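Local coordinates for phosphoserine aminotransferase SerC (Cytophaga hutchinsonii ATCC 33406, PDB 3FFR), which probably catalyses the PLP-dependent transamination that interconverts 3-phosphohydroxypyruvate and O-phosphoserine in serine biosynthesis, at residues G11-Y16 / R338-P343; L172-F177 / G266-T271; F193-G198 / F250-V255; Q270-A275 / R298-I303; M323-G328 / H351-T356. One frame throughout, in Å; residues are numbered along the deposited sequence.

Contact 1: G11-Y16 / R338-P343; sequences GPSELY and RIANFP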
# COMPACT_ATOMS: atom_id res chain seq x y z
N GLY A 11 -14.16 -6.13 -8.60
CA GLY A 11 -12.98 -5.52 -7.96
C GLY A 11 -11.73 -6.36 -7.91
O GLY A 11 -11.76 -7.48 -7.40
N PRO A 12 -10.64 -5.90 -8.56
CA PRO A 12 -10.55 -4.74 -9.45
C PRO A 12 -11.62 -4.76 -10.51
O PRO A 12 -12.28 -5.77 -10.73
CB PRO A 12 -9.16 -4.92 -10.08
CG PRO A 12 -8.38 -5.65 -9.02
CD PRO A 12 -9.37 -6.62 -8.47
N SER A 13 -11.82 -3.61 -11.14
CA SER A 13 -12.87 -3.49 -12.15
C SER A 13 -12.52 -2.40 -13.15
O SER A 13 -11.46 -1.77 -13.09
CB SER A 13 -14.24 -3.21 -11.51
OG SER A 13 -15.33 -3.47 -12.40
N GLU A 14 -13.45 -2.16 -14.07
CA GLU A 14 -13.27 -1.14 -15.08
C GLU A 14 -12.89 0.21 -14.39
O GLU A 14 -13.52 0.63 -13.42
CB GLU A 14 -14.56 -1.01 -15.90
CG GLU A 14 -14.46 -0.29 -17.20
CD GLU A 14 -13.57 -0.97 -18.24
OE1 GLU A 14 -13.34 -2.21 -18.24
OE2 GLU A 14 -13.11 -0.21 -19.09
N LEU A 15 -11.83 0.86 -14.88
CA LEU A 15 -11.44 2.15 -14.30
C LEU A 15 -12.47 3.23 -14.65
O LEU A 15 -13.09 3.24 -15.71
CB LEU A 15 -10.02 2.58 -14.73
CG LEU A 15 -8.92 1.56 -14.47
CD1 LEU A 15 -7.54 2.18 -14.81
CD2 LEU A 15 -8.91 1.07 -13.03
N TYR A 16 -12.62 4.16 -13.72
CA TYR A 16 -13.49 5.29 -13.93
C TYR A 16 -13.03 5.92 -15.27
O TYR A 16 -11.83 5.97 -15.57
CB TYR A 16 -13.44 6.26 -12.74
CG TYR A 16 -14.61 7.17 -12.71
CD1 TYR A 16 -15.84 6.75 -12.17
CD2 TYR A 16 -14.53 8.47 -13.20
CE1 TYR A 16 -16.93 7.60 -12.15
CE2 TYR A 16 -15.63 9.31 -13.18
CZ TYR A 16 -16.82 8.87 -12.66
OH TYR A 16 -17.94 9.70 -12.64
N ARG A 338 -21.28 -12.89 -11.13
CA ARG A 338 -21.30 -11.66 -10.35
C ARG A 338 -21.05 -10.51 -11.32
O ARG A 338 -20.00 -10.44 -11.97
CB ARG A 338 -20.23 -11.71 -9.26
CG ARG A 338 -20.31 -12.95 -8.36
CD ARG A 338 -19.42 -12.76 -7.13
NE ARG A 338 -18.00 -12.89 -7.48
CZ ARG A 338 -17.01 -12.45 -6.74
NH1 ARG A 338 -17.25 -11.74 -5.64
NH2 ARG A 338 -15.77 -12.62 -7.15
N ILE A 339 -22.06 -9.66 -11.44
CA ILE A 339 -22.02 -8.51 -12.35
C ILE A 339 -21.82 -7.23 -11.55
O ILE A 339 -22.70 -6.80 -10.81
CB ILE A 339 -23.32 -8.40 -13.19
CG1 ILE A 339 -23.57 -9.65 -14.02
CG2 ILE A 339 -23.25 -7.18 -14.10
CD1 ILE A 339 -24.97 -9.72 -14.69
N ALA A 340 -20.64 -6.64 -11.70
CA ALA A 340 -20.33 -5.37 -11.07
C ALA A 340 -21.13 -4.28 -11.78
O ALA A 340 -21.24 -4.25 -13.02
CB ALA A 340 -18.83 -5.06 -11.13
N ASN A 341 -21.72 -3.42 -10.97
CA ASN A 341 -22.47 -2.24 -11.42
C ASN A 341 -21.94 -1.05 -10.65
O ASN A 341 -22.50 -0.65 -9.64
CB ASN A 341 -23.98 -2.42 -11.18
CG ASN A 341 -24.79 -1.12 -11.39
OD1 ASN A 341 -24.42 -0.25 -12.22
ND2 ASN A 341 -25.89 -1.00 -10.67
N PHE A 342 -20.81 -0.56 -11.12
CA PHE A 342 -20.05 0.53 -10.47
C PHE A 342 -20.18 1.84 -11.28
O PHE A 342 -20.57 1.80 -12.47
CB PHE A 342 -18.58 0.16 -10.33
CG PHE A 342 -18.30 -1.10 -9.51
CD1 PHE A 342 -19.21 -1.55 -8.59
CD2 PHE A 342 -17.07 -1.73 -9.58
CE1 PHE A 342 -18.95 -2.65 -7.80
CE2 PHE A 342 -16.79 -2.82 -8.79
CZ PHE A 342 -17.76 -3.27 -7.90
N PRO A 343 -19.81 3.00 -10.67
CA PRO A 343 -19.94 4.26 -11.43
C PRO A 343 -19.21 4.24 -12.75
O PRO A 343 -19.64 4.92 -13.70
CB PRO A 343 -19.40 5.30 -10.45
CG PRO A 343 -19.82 4.73 -9.09
CD PRO A 343 -19.56 3.25 -9.23
O HOH W 1 -20.24 7.90 -12.89

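Contact 2: L172-F177 / G266-T271; sequences LPYPKF and GIRKQT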
# COMPACT_ATOMS: atom_id res chain seq x y z
N LEU A 172 -19.69 1.73 -1.39
CA LEU A 172 -19.57 3.19 -1.28
C LEU A 172 -19.14 3.70 -2.66
O LEU A 172 -18.23 3.13 -3.27
CB LEU A 172 -18.56 3.56 -0.17
CG LEU A 172 -18.57 4.98 0.41
CD1 LEU A 172 -19.88 5.24 1.14
CD2 LEU A 172 -17.38 5.18 1.36
N PRO A 173 -19.73 4.82 -3.14
CA PRO A 173 -20.67 5.72 -2.50
C PRO A 173 -22.17 5.51 -2.64
O PRO A 173 -22.93 6.46 -2.49
CB PRO A 173 -20.29 7.05 -3.15
CG PRO A 173 -19.94 6.68 -4.59
CD PRO A 173 -19.31 5.31 -4.47
N TYR A 174 -22.60 4.28 -2.91
CA TYR A 174 -24.04 3.97 -3.04
C TYR A 174 -24.84 4.17 -1.72
O TYR A 174 -25.79 4.96 -1.68
CB TYR A 174 -24.29 2.60 -3.65
CG TYR A 174 -25.76 2.40 -3.79
CD1 TYR A 174 -26.49 3.12 -4.74
CD2 TYR A 174 -26.45 1.53 -2.94
CE1 TYR A 174 -27.90 2.97 -4.83
CE2 TYR A 174 -27.82 1.37 -3.03
CZ TYR A 174 -28.55 2.08 -3.96
OH TYR A 174 -29.94 1.89 -4.02
N PRO A 175 -24.50 3.43 -0.66
CA PRO A 175 -25.23 3.73 0.59
C PRO A 175 -25.05 5.14 1.07
O PRO A 175 -23.97 5.71 0.96
CB PRO A 175 -24.60 2.77 1.59
CG PRO A 175 -23.21 2.49 1.04
CD PRO A 175 -23.44 2.44 -0.43
N LYS A 176 -26.13 5.66 1.63
CA LYS A 176 -26.11 6.98 2.22
C LYS A 176 -26.28 6.82 3.72
O LYS A 176 -27.38 6.69 4.26
CB LYS A 176 -27.20 7.90 1.65
CG LYS A 176 -27.03 9.33 2.17
CD LYS A 176 -27.99 10.34 1.57
CE LYS A 176 -27.63 11.74 2.05
NZ LYS A 176 -27.70 11.84 3.53
N PHE A 177 -25.15 6.81 4.40
CA PHE A 177 -25.16 6.58 5.85
C PHE A 177 -25.67 7.73 6.67
O PHE A 177 -25.58 8.89 6.29
CB PHE A 177 -23.76 6.15 6.36
CG PHE A 177 -23.30 4.83 5.80
CD1 PHE A 177 -23.85 3.63 6.28
CD2 PHE A 177 -22.40 4.78 4.76
CE1 PHE A 177 -23.50 2.42 5.73
CE2 PHE A 177 -22.03 3.56 4.22
CZ PHE A 177 -22.59 2.37 4.70
N GLY A 266 -27.02 11.72 -7.66
CA GLY A 266 -27.11 11.49 -9.10
C GLY A 266 -26.51 10.14 -9.45
O GLY A 266 -27.05 9.41 -10.27
N ILE A 267 -25.35 9.84 -8.84
CA ILE A 267 -24.67 8.56 -9.09
C ILE A 267 -25.56 7.41 -8.59
O ILE A 267 -25.67 6.36 -9.22
CB ILE A 267 -23.26 8.55 -8.47
CG1 ILE A 267 -22.40 9.57 -9.20
CG2 ILE A 267 -22.58 7.19 -8.60
CD1 ILE A 267 -21.04 9.84 -8.62
N ARG A 268 -26.19 7.63 -7.44
CA ARG A 268 -27.10 6.62 -6.88
C ARG A 268 -28.24 6.27 -7.83
O ARG A 268 -28.60 5.12 -8.00
CB ARG A 268 -27.68 7.08 -5.54
CG ARG A 268 -26.68 7.01 -4.42
CD ARG A 268 -27.13 7.63 -3.08
NE ARG A 268 -26.02 7.63 -2.14
CZ ARG A 268 -25.47 8.69 -1.58
NH1 ARG A 268 -25.96 9.89 -1.75
NH2 ARG A 268 -24.42 8.51 -0.81
N LYS A 269 -28.79 7.30 -8.46
CA LYS A 269 -29.88 7.10 -9.42
C LYS A 269 -29.39 6.32 -10.64
O LYS A 269 -30.13 5.47 -11.19
CB LYS A 269 -30.48 8.45 -9.84
CG LYS A 269 -31.26 9.12 -8.71
CD LYS A 269 -31.89 10.47 -9.15
N GLN A 270 -28.17 6.61 -11.03
CA GLN A 270 -27.53 5.97 -12.20
C GLN A 270 -27.29 4.49 -11.87
O GLN A 270 -27.50 3.59 -12.69
CB GLN A 270 -26.27 6.70 -12.62
CG GLN A 270 -26.58 8.01 -13.30
CD GLN A 270 -25.40 8.90 -13.57
OE1 GLN A 270 -24.30 8.69 -13.05
NE2 GLN A 270 -25.63 9.95 -14.35
N THR A 271 -26.83 4.26 -10.66
CA THR A 271 -26.60 2.90 -10.16
C THR A 271 -27.92 2.10 -10.20
O THR A 271 -28.00 0.97 -10.69
CB THR A 271 -26.01 2.95 -8.71
OG1 THR A 271 -24.69 3.56 -8.75
CG2 THR A 271 -25.97 1.55 -8.07

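Contact 3: F193-G198 / F250-V255; sequences FGLPAG and FLLGKV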
# COMPACT_ATOMS: atom_id res chain seq x y z
N PHE A 193 -14.97 3.15 -6.65
CA PHE A 193 -14.21 4.38 -6.95
C PHE A 193 -13.43 4.30 -8.26
O PHE A 193 -12.95 5.33 -8.78
CB PHE A 193 -13.41 4.89 -5.74
CG PHE A 193 -14.29 5.54 -4.72
CD1 PHE A 193 -14.61 6.88 -4.84
CD2 PHE A 193 -14.82 4.84 -3.67
CE1 PHE A 193 -15.44 7.49 -3.92
CE2 PHE A 193 -15.67 5.45 -2.73
CZ PHE A 193 -15.97 6.78 -2.85
N GLY A 194 -13.35 3.10 -8.83
CA GLY A 194 -12.82 2.93 -10.18
C GLY A 194 -11.35 3.26 -10.40
O GLY A 194 -10.94 3.76 -11.48
N LEU A 195 -10.54 3.00 -9.37
CA LEU A 195 -9.11 3.23 -9.44
C LEU A 195 -8.38 1.91 -9.47
O LEU A 195 -8.93 0.88 -9.07
CB LEU A 195 -8.60 4.05 -8.23
CG LEU A 195 -9.17 5.44 -7.97
CD1 LEU A 195 -8.28 6.18 -6.92
CD2 LEU A 195 -9.29 6.25 -9.26
N PRO A 196 -7.10 1.91 -9.92
CA PRO A 196 -6.32 0.70 -9.70
C PRO A 196 -6.20 0.44 -8.20
O PRO A 196 -6.25 1.36 -7.41
CB PRO A 196 -4.94 1.07 -10.24
CG PRO A 196 -5.20 2.12 -11.25
CD PRO A 196 -6.30 2.95 -10.59
N ALA A 197 -6.05 -0.81 -7.81
CA ALA A 197 -5.85 -1.12 -6.39
C ALA A 197 -4.52 -0.48 -5.91
O ALA A 197 -3.59 -0.24 -6.68
CB ALA A 197 -5.88 -2.65 -6.14
N GLY A 198 -4.50 -0.27 -4.59
CA GLY A 198 -3.36 0.31 -3.88
C GLY A 198 -3.68 1.43 -2.91
O GLY A 198 -2.79 2.15 -2.48
N PHE A 250 -3.83 11.08 -5.65
CA PHE A 250 -4.05 12.06 -6.73
C PHE A 250 -5.27 11.68 -7.55
O PHE A 250 -6.19 12.48 -7.78
CB PHE A 250 -2.83 12.12 -7.65
CG PHE A 250 -2.97 13.07 -8.80
CD1 PHE A 250 -2.72 14.43 -8.61
CD2 PHE A 250 -3.30 12.63 -10.06
CE1 PHE A 250 -2.81 15.32 -9.66
CE2 PHE A 250 -3.40 13.52 -11.11
CZ PHE A 250 -3.16 14.87 -10.91
N LEU A 251 -5.28 10.43 -8.00
CA LEU A 251 -6.37 9.97 -8.84
C LEU A 251 -7.70 10.02 -8.09
O LEU A 251 -8.74 10.34 -8.66
CB LEU A 251 -6.12 8.54 -9.36
CG LEU A 251 -4.98 8.32 -10.34
CD1 LEU A 251 -4.86 6.81 -10.58
CD2 LEU A 251 -5.20 9.12 -11.68
N LEU A 252 -7.65 9.71 -6.80
CA LEU A 252 -8.87 9.73 -5.98
C LEU A 252 -9.48 11.15 -5.90
O LEU A 252 -10.70 11.34 -5.98
CB LEU A 252 -8.66 9.14 -4.58
CG LEU A 252 -9.92 8.94 -3.72
CD1 LEU A 252 -10.97 8.02 -4.38
CD2 LEU A 252 -9.52 8.43 -2.31
N GLY A 253 -8.63 12.13 -5.72
CA GLY A 253 -9.10 13.52 -5.65
C GLY A 253 -9.68 13.95 -6.97
O GLY A 253 -10.68 14.66 -7.01
N LYS A 254 -9.09 13.50 -8.07
CA LYS A 254 -9.59 13.87 -9.40
C LYS A 254 -10.94 13.19 -9.68
O LYS A 254 -11.90 13.82 -10.15
CB LYS A 254 -8.59 13.49 -10.50
CG LYS A 254 -7.30 14.31 -10.50
CD LYS A 254 -7.55 15.80 -10.73
CE LYS A 254 -6.26 16.59 -10.83
NZ LYS A 254 -6.51 18.04 -11.10
N VAL A 255 -11.02 11.90 -9.41
CA VAL A 255 -12.26 11.13 -9.67
C VAL A 255 -13.38 11.58 -8.77
O VAL A 255 -14.54 11.73 -9.20
CB VAL A 255 -12.02 9.60 -9.53
CG1 VAL A 255 -13.33 8.80 -9.41
CG2 VAL A 255 -11.16 9.12 -10.74

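Contact 4: Q270-A275 / R298-I303; sequences QTEEKA and RSMTTI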
# COMPACT_ATOMS: atom_id res chain seq x y z
N GLN A 270 -28.17 6.61 -11.03
CA GLN A 270 -27.53 5.97 -12.20
C GLN A 270 -27.29 4.49 -11.87
O GLN A 270 -27.50 3.59 -12.69
CB GLN A 270 -26.27 6.70 -12.62
CG GLN A 270 -26.58 8.01 -13.30
CD GLN A 270 -25.40 8.90 -13.57
OE1 GLN A 270 -24.30 8.69 -13.05
NE2 GLN A 270 -25.63 9.95 -14.35
N THR A 271 -26.83 4.26 -10.66
CA THR A 271 -26.60 2.90 -10.16
C THR A 271 -27.92 2.10 -10.20
O THR A 271 -28.00 0.97 -10.69
CB THR A 271 -26.01 2.95 -8.71
OG1 THR A 271 -24.69 3.56 -8.75
CG2 THR A 271 -25.97 1.55 -8.07
N GLU A 272 -28.97 2.72 -9.72
CA GLU A 272 -30.31 2.08 -9.66
C GLU A 272 -30.87 1.80 -11.04
O GLU A 272 -31.48 0.76 -11.30
CB GLU A 272 -31.26 2.94 -8.83
CG GLU A 272 -30.95 2.83 -7.36
CD GLU A 272 -31.44 3.96 -6.52
OE1 GLU A 272 -32.05 4.93 -7.04
OE2 GLU A 272 -31.20 3.87 -5.29
N GLU A 273 -30.64 2.71 -11.97
CA GLU A 273 -31.15 2.53 -13.33
C GLU A 273 -30.49 1.32 -14.03
O GLU A 273 -31.14 0.55 -14.74
CB GLU A 273 -30.92 3.80 -14.13
CG GLU A 273 -31.48 3.77 -15.49
CD GLU A 273 -31.28 5.08 -16.21
OE1 GLU A 273 -30.39 5.87 -15.77
OE2 GLU A 273 -31.98 5.27 -17.23
N LYS A 274 -29.18 1.19 -13.83
CA LYS A 274 -28.43 0.05 -14.37
C LYS A 274 -28.84 -1.26 -13.72
O LYS A 274 -29.00 -2.29 -14.38
CB LYS A 274 -26.92 0.23 -14.22
CG LYS A 274 -26.34 1.25 -15.17
CD LYS A 274 -24.87 1.47 -14.94
CE LYS A 274 -24.62 2.41 -13.78
NZ LYS A 274 -23.24 2.24 -13.19
N ALA A 275 -29.03 -1.22 -12.41
CA ALA A 275 -29.43 -2.43 -11.66
C ALA A 275 -30.79 -2.92 -12.16
O ALA A 275 -31.04 -4.12 -12.33
CB ALA A 275 -29.46 -2.16 -10.12
N ARG A 298 -30.75 -7.74 -1.80
CA ARG A 298 -29.93 -7.93 -2.97
C ARG A 298 -29.09 -6.68 -3.23
O ARG A 298 -29.60 -5.55 -3.18
CB ARG A 298 -30.79 -8.21 -4.19
CG ARG A 298 -31.52 -9.53 -4.13
CD ARG A 298 -32.43 -9.68 -5.32
NE ARG A 298 -33.32 -10.83 -5.10
CZ ARG A 298 -34.46 -11.02 -5.74
NH1 ARG A 298 -34.86 -10.12 -6.60
NH2 ARG A 298 -35.22 -12.07 -5.45
N SER A 299 -27.81 -6.90 -3.48
CA SER A 299 -26.89 -5.79 -3.73
C SER A 299 -27.20 -5.02 -4.99
O SER A 299 -27.51 -5.63 -6.02
CB SER A 299 -25.45 -6.30 -3.83
OG SER A 299 -24.55 -5.23 -4.14
N MSE A 300 -27.15 -3.71 -4.91
CA MSE A 300 -27.30 -2.84 -6.09
C MSE A 300 -25.99 -2.67 -6.89
O MSE A 300 -26.00 -2.27 -8.07
CB MSE A 300 -27.82 -1.46 -5.67
CG MSE A 300 -29.15 -1.41 -5.03
SE MSE A 300 -30.50 -1.55 -6.50
CE MSE A 300 -32.08 -1.17 -5.41
N THR A 301 -24.84 -2.98 -6.26
CA THR A 301 -23.50 -2.76 -6.84
C THR A 301 -22.75 -3.99 -7.33
O THR A 301 -21.91 -3.92 -8.24
CB THR A 301 -22.59 -1.95 -5.87
OG1 THR A 301 -22.51 -2.61 -4.60
CG2 THR A 301 -23.16 -0.55 -5.68
N THR A 302 -23.05 -5.12 -6.69
CA THR A 302 -22.47 -6.39 -7.11
C THR A 302 -23.62 -7.40 -7.17
O THR A 302 -23.99 -8.00 -6.16
CB THR A 302 -21.37 -6.87 -6.17
OG1 THR A 302 -21.92 -7.14 -4.88
CG2 THR A 302 -20.22 -5.82 -6.04
N ILE A 303 -24.17 -7.55 -8.37
CA ILE A 303 -25.37 -8.39 -8.60
C ILE A 303 -24.99 -9.83 -8.86
O ILE A 303 -24.32 -10.15 -9.84
CB ILE A 303 -26.23 -7.79 -9.74
CG1 ILE A 303 -26.62 -6.34 -9.39
CG2 ILE A 303 -27.48 -8.64 -10.03
CD1 ILE A 303 -27.29 -5.54 -10.54

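Contact 5: M323-G328 / H351-T356; sequences MAVGAG and HKLVQT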
# COMPACT_ATOMS: atom_id res chain seq x y z
N MSE A 323 -16.71 -7.81 -23.69
CA MSE A 323 -17.25 -7.74 -22.33
C MSE A 323 -16.94 -9.01 -21.55
O MSE A 323 -16.70 -10.07 -22.13
CB MSE A 323 -18.77 -7.51 -22.33
CG MSE A 323 -19.18 -6.19 -22.99
SE MSE A 323 -21.08 -5.88 -22.96
CE MSE A 323 -21.62 -7.24 -24.23
N ALA A 324 -16.92 -8.86 -20.24
CA ALA A 324 -16.75 -10.00 -19.32
C ALA A 324 -17.46 -9.71 -18.01
O ALA A 324 -17.54 -8.57 -17.58
CB ALA A 324 -15.27 -10.30 -19.06
N VAL A 325 -18.01 -10.77 -17.42
CA VAL A 325 -18.63 -10.71 -16.09
C VAL A 325 -17.79 -11.56 -15.14
O VAL A 325 -16.97 -12.37 -15.55
CB VAL A 325 -20.10 -11.20 -16.10
CG1 VAL A 325 -20.89 -10.39 -17.11
CG2 VAL A 325 -20.19 -12.69 -16.39
N GLY A 326 -17.99 -11.36 -13.85
CA GLY A 326 -17.30 -12.17 -12.88
C GLY A 326 -17.98 -13.51 -12.70
O GLY A 326 -19.18 -13.66 -12.90
N ALA A 327 -17.16 -14.49 -12.34
CA ALA A 327 -17.66 -15.78 -11.89
C ALA A 327 -17.97 -15.70 -10.40
O ALA A 327 -17.51 -14.79 -9.70
CB ALA A 327 -16.62 -16.87 -12.13
N GLY A 328 -18.79 -16.64 -9.96
CA GLY A 328 -19.11 -16.78 -8.56
C GLY A 328 -17.85 -16.91 -7.72
O GLY A 328 -16.79 -17.34 -8.17
N HIS A 351 -26.48 -1.66 -20.91
CA HIS A 351 -27.48 -1.94 -21.92
C HIS A 351 -26.92 -2.94 -22.92
O HIS A 351 -27.61 -3.87 -23.33
CB HIS A 351 -27.93 -0.67 -22.63
CG HIS A 351 -29.12 -0.88 -23.52
ND1 HIS A 351 -29.00 -1.26 -24.84
CD2 HIS A 351 -30.45 -0.79 -23.28
CE1 HIS A 351 -30.20 -1.39 -25.37
NE2 HIS A 351 -31.10 -1.11 -24.44
N LYS A 352 -25.68 -2.72 -23.33
CA LYS A 352 -25.03 -3.62 -24.29
C LYS A 352 -24.86 -5.00 -23.69
O LYS A 352 -25.12 -6.02 -24.34
CB LYS A 352 -23.69 -3.11 -24.78
CG LYS A 352 -22.98 -4.07 -25.75
CD LYS A 352 -21.59 -3.55 -26.15
CE LYS A 352 -20.85 -4.50 -27.13
NZ LYS A 352 -19.45 -4.06 -27.45
N LEU A 353 -24.48 -5.03 -22.42
CA LEU A 353 -24.31 -6.31 -21.72
C LEU A 353 -25.64 -7.09 -21.68
O LEU A 353 -25.70 -8.27 -22.03
CB LEU A 353 -23.79 -6.12 -20.28
CG LEU A 353 -23.68 -7.41 -19.45
CD1 LEU A 353 -22.63 -8.37 -19.94
CD2 LEU A 353 -23.40 -7.01 -17.95
N VAL A 354 -26.70 -6.40 -21.25
CA VAL A 354 -28.01 -7.06 -21.08
C VAL A 354 -28.55 -7.53 -22.43
O VAL A 354 -29.09 -8.64 -22.57
CB VAL A 354 -29.01 -6.17 -20.31
CG1 VAL A 354 -30.44 -6.78 -20.34
CG2 VAL A 354 -28.54 -6.00 -18.85
N GLN A 355 -28.38 -6.70 -23.44
CA GLN A 355 -28.90 -7.05 -24.76
C GLN A 355 -28.18 -8.25 -25.32
O GLN A 355 -28.78 -9.13 -25.97
CB GLN A 355 -28.78 -5.88 -25.73
CG GLN A 355 -29.01 -6.26 -27.18
CD GLN A 355 -28.69 -5.11 -28.11
OE1 GLN A 355 -29.41 -4.11 -28.14
NE2 GLN A 355 -27.59 -5.24 -28.87
N THR A 356 -26.89 -8.30 -25.05
CA THR A 356 -26.05 -9.37 -25.57
C THR A 356 -26.41 -10.66 -24.84
O THR A 356 -26.56 -11.72 -25.46
CB THR A 356 -24.55 -9.03 -25.44
OG1 THR A 356 -24.29 -7.83 -26.17
CG2 THR A 356 -23.70 -10.16 -25.97

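Contact 1: G11-Y16 / R338-P343
A water bridges Tyr16 and Pro343. It lies 2.9 Å from Tyr16 OH and donates to Pro343 O at 3.1 Å. The same two residues also touch directly: Pro343 CB meets the edge of the phenol ring in its plane, 3.8 Å from Tyr16 CE1, and the two side chains cross at about a right angle. Phe342 carries the other half of the contact. Its CG stands beside the backbone N (chi1 -60°), which sends the ring toward Ser13. The ring edge receives Ser13, with CB of Ser13 3.7 Å from CD2 of Phe342. Ala340 CB sits over the centre of one ring face. Ser13 OG bonds to Thr9 O. In the two-domain fold of PLP aminotransferases, the contact joins the loop after strand 6-8 to the end of strand 336-340. Gly11 also lines the pocket of the bound serine; its N is 4.2 Å from Phe342 CE2. Replacing Phe342 by an alanine would probably leave Ser13 CB without the ring edge it packs on, bare the methyl of Ala340 and take away packing beside Gly11. On the same loop, Glu14 forms a salt bridge with Lys30 of the second subunit.

Contact 2: L172-F177 / G266-T271
Arg268 and Tyr174 bury the most surface here, and Pro173 follows. The Arg268 chain runs extended from CG to NE and brings the guanidinium up to the backbone of the loop. NE donates to Tyr174 O at 2.7 Å, with an N-H...O angle of 151°. The donor stands above the carbonyl plane, while the oxygen lies close to the guanidinium plane. NH2 gives a weak bond to Pro175 O at 3.3 Å and lies 3.0 Å from Pro173 O. Lys176 CB rests over one guanidinium face, 3.7 Å from Arg268 CZ. A cis peptide precedes Pro173 in this loop, which links strands 163-167 and 184-188 of the seven-stranded sheet, the core of the large domain in fold type I enzymes. The contact pins it to helix 264-284. Asp265 holds NH1 of Arg268 in a salt bridge. The Tyr174 ring turns its edge to Arg268 O, and its CD1 lies 3.7 Å from Thr271 CG2. Its hydroxyl bonds to Glu272 one residue further along the helix.

Contact 3: F193-G198 / F250-V255
Leu195 lays its forked end on the helix, against Leu251, Leu252 and Val255. Its CD1 sits 3.6 Å from Leu252 N and 3.8 Å from Leu252 CB. The other methyl, CD2, meets CG2 of Val255 at 3.7 Å and CB of Leu251 at 3.9 Å. The Leu195 and Val255 side chains slide past each other in opposite directions. The two branches of Leu195 thus spread over one turn of helix 246-262. Phe193 packs further along. Its CD1 comes within 3.8 Å of Leu252 CD1, and the two side chains meet at a slant. Leu252 reaches this place because its CG is anti to the backbone N (chi1 -172°). Val255 CG1 lies against the backbone oxygen of Phe193, at 3.5 Å. At the other end Pro196 CD approaches CD1 of Leu251 at 4.1 Å, crossing it at about a right angle. All six touching residues are buried, and no hydrogen bond joins the two segments. Phe193 also stacks on Phe187, and Pro196 packs on Met247 of the second subunit. Segment 193-198 begins two residues after Lys191, which carries the cofactor as a Schiff base. It lies between strand 184-188 and the antiparallel strand 200-205, in the connection that carries the Schiff-base lysine in the large domain of fold type I PLP enzymes.

Contact 4: Q270-A275 / R298-I303
Ala275 of the helix and Met300 of the loop bring their backbones closest, with CA atoms 6.0 Å apart. Met300 is a selenomethionine. Its chain bends at chi2 (-79°) and lays SE against Ala275 CB, 3.8 Å away. CG of Glu272 lies farther off, 4.5 Å from the same SE, at the rim of the contact. Ile303 sends CD1 against the helix backbone, 3.9 Å from Ala275 CA and 4.0 Å from Ala275 CB. Ala275 is therefore touched by both Met300 and Ile303. Thr271 sits one turn earlier. Its CG2 packs 3.8 Å from Met300 O and also faces Thr301 CG2. No hydrogen bond runs directly between the segments. Asn341 ties them instead, since its ND2 donates to both Thr271 O and Met300 O. The loop is shaped by Ser299. Its OG accepts from Thr301 N at 3.1 Å and from Thr302 N at 3.0 Å, so it makes an ST turn and an ST motif together. Met300 also borders a bound polyethylene glycol, probably from the crystallisation liquor. Helix 264-284 here packs on the start of strand 302-307. That strand lies between 336-340 and 288-290 in the five-stranded sheet, and Tyr174, from the loop after strand 163-167, packs on Met300.

Contact 5: M323-G328 / H351-T356
Met323, a selenomethionine, reaches from its strand to Leu353, Lys352 and Thr356. Its CB starts toward the helix, and CG lies opposite the carbonyl carbon (chi1 -62°), which carries SE out to the helix. SE then lies 3.5 Å from Leu353 CA and 3.8 Å from Leu353 CB. A bend at chi3 turns the tip along the helix. CE ends 3.4 Å from Thr356 OG1 and 3.8 Å from Lys352 CG. Strand 323-327 belongs to the five-stranded sheet, and segment 351-356 of helix 347-360 crosses it at 84°, the two axes 10.0 Å apart at closest. Val325 adds a second point, its CG1 3.9 Å from Leu353 CD1. Thr356 OG1 donates to Lys352 O at 2.7 Å. Thr356 N bonds that oxygen too, from the opposite face of its carbonyl plane. The extended Lys352 chain runs beside SE and CE, and its NZ bonds to Phe321 O. An alanine in place of Lys352 would probably leave one flank of the selenomethionine tip uncovered and Phe321 O without this donor.

Overall arrangement
Contact 1 closes the widest loop, from 11-16 just after the first strand to 338-343. Contact 2 is nested inside it and ties the loop after strand 163-167 to helix 264-284. Contact 3 is nested within contact 2, where the loop that holds Lys191 meets helix 246-262. Contact 4 starts on Gln270 and Thr271, where contact 2 ends. It closes a short loop onto strand 302-307, still inside contact 1. Contact 5 opens at 323-328, before contact 1 has closed, and ends at 351-356, so the two cross. Contacts 1, 4 and 5 all reach the five-stranded sheet. Contacts 2 and 3 hold loops of the seven-stranded sheet against two successive helices.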